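Local coordinates for foldase protein PrsA (Bacillus subtilis, PDB 4WO7) that assists the folding of secreted proteins after their export across the membrane and has peptidyl-prolyl cis-trans isomerase activity, at residues D58-L61 / K62-T66. Sequence-based numbering, arbitrary orientation.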
# COMPACT_ATOMS: atom_id res chain seq x y z
N ASP A 58 -4.45 -27.41 -7.09
CA ASP A 58 -5.17 -27.00 -8.29
C ASP A 58 -6.50 -26.31 -7.96
O ASP A 58 -6.87 -25.34 -8.62
CB ASP A 58 -5.40 -28.21 -9.20
CG ASP A 58 -4.14 -28.63 -9.94
OD1 ASP A 58 -3.03 -28.35 -9.43
OD2 ASP A 58 -4.25 -29.24 -11.03
N ASN A 59 -7.21 -26.80 -6.96
CA ASN A 59 -8.48 -26.21 -6.54
C ASN A 59 -8.41 -24.72 -6.15
O ASN A 59 -9.26 -23.93 -6.56
CB ASN A 59 -9.06 -27.01 -5.37
CG ASN A 59 -9.60 -28.36 -5.81
OD1 ASN A 59 -9.43 -28.76 -6.97
ND2 ASN A 59 -10.22 -29.08 -4.89
N LYS A 60 -7.40 -24.35 -5.37
CA LYS A 60 -7.27 -22.96 -4.94
C LYS A 60 -6.65 -22.15 -6.08
O LYS A 60 -6.82 -20.93 -6.15
CB LYS A 60 -6.43 -22.85 -3.66
CG LYS A 60 -7.07 -22.01 -2.54
CD LYS A 60 -7.34 -20.55 -2.88
CE LYS A 60 -8.13 -19.89 -1.75
NZ LYS A 60 -8.29 -18.42 -1.92
N LEU A 61 -5.92 -22.83 -6.96
CA LEU A 61 -5.38 -22.21 -8.18
C LEU A 61 -6.51 -21.81 -9.13
O LEU A 61 -6.44 -20.77 -9.79
CB LEU A 61 -4.41 -23.16 -8.89
CG LEU A 61 -3.58 -22.58 -10.04
CD1 LEU A 61 -2.50 -21.61 -9.56
CD2 LEU A 61 -2.97 -23.73 -10.85
N LYS A 62 -7.54 -22.65 -9.19
CA LYS A 62 -8.70 -22.37 -10.03
C LYS A 62 -9.41 -21.11 -9.57
O LYS A 62 -9.78 -20.26 -10.38
CB LYS A 62 -9.67 -23.54 -9.98
CG LYS A 62 -9.21 -24.81 -10.68
CD LYS A 62 -10.01 -26.02 -10.20
CE LYS A 62 -9.41 -27.33 -10.70
NZ LYS A 62 -9.91 -28.53 -9.97
N GLU A 63 -9.59 -21.00 -8.26
CA GLU A 63 -10.24 -19.85 -7.65
C GLU A 63 -9.46 -18.58 -7.97
O GLU A 63 -10.02 -17.49 -8.04
CB GLU A 63 -10.37 -20.05 -6.14
CG GLU A 63 -11.37 -21.14 -5.76
CD GLU A 63 -11.41 -21.41 -4.27
OE1 GLU A 63 -10.94 -20.56 -3.49
OE2 GLU A 63 -11.92 -22.48 -3.87
N TYR A 64 -8.15 -18.73 -8.16
CA TYR A 64 -7.29 -17.60 -8.45
C TYR A 64 -7.35 -17.12 -9.90
O TYR A 64 -7.27 -15.92 -10.15
CB TYR A 64 -5.84 -17.94 -8.09
CG TYR A 64 -5.47 -17.48 -6.70
CD1 TYR A 64 -6.16 -17.93 -5.59
CD2 TYR A 64 -4.44 -16.58 -6.51
CE1 TYR A 64 -5.82 -17.49 -4.32
CE2 TYR A 64 -4.09 -16.13 -5.25
CZ TYR A 64 -4.79 -16.60 -4.16
OH TYR A 64 -4.45 -16.16 -2.90
N LYS A 65 -7.49 -18.04 -10.85
CA LYS A 65 -7.63 -17.63 -12.24
C LYS A 65 -8.93 -16.86 -12.47
O LYS A 65 -8.96 -15.89 -13.22
CB LYS A 65 -7.56 -18.83 -13.19
CG LYS A 65 -7.48 -18.39 -14.66
CD LYS A 65 -7.79 -19.51 -15.64
CE LYS A 65 -6.89 -20.71 -15.46
NZ LYS A 65 -7.18 -21.73 -16.50
N THR A 66 -10.01 -17.31 -11.85
CA THR A 66 -11.29 -16.62 -12.01
C THR A 66 -11.22 -15.22 -11.41
O THR A 66 -11.59 -14.24 -12.06
CB THR A 66 -12.45 -17.38 -11.35
OG1 THR A 66 -12.17 -17.55 -9.95
CG2 THR A 66 -12.66 -18.73 -12.00
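The backbone N-H of Lys62 is given to Asp58 O, with N 2.8 Å from O, the i to i+4 bond of an alpha-helix, here helix 54-67. Lys65 N reaches Leu61 O in the same way, at 3.1 Å. The side chain of Lys62 adds a polar link one turn back. With CG anti to the carbonyl carbon (chi1 -70°) and the chain extended beyond it, Lys62 runs beside Asn59, both pointing the same way. Lys62 NZ gives a hydrogen bond to Asn59 OD1 at 3.0 Å; the donor is tilted 26° from the amide carbonyl plane. Lys60 bends at chi2 (-61°), which carries its end across Glu63 and Tyr64. Its NZ makes a long salt bridge of 3.8 Å to Glu63 OE1. At the Tyr64 ring, Lys60 NZ lies in plane at the edge, 3.6 Å from CE1. If alanine stood in for Lys60, Glu63 would probably lose this counter-charge and the Tyr64 edge its ammonium neighbour. Beyond these residues, Lys60 and Leu61 pack on Val88 of helix 81-101, and Tyr64 OH forms a weak hydrogen bond to Glu91. Leu61 also touches Tyr72 of helix 71-78. Lys60 O comes within 3.1 Å of Tyr64 CD1.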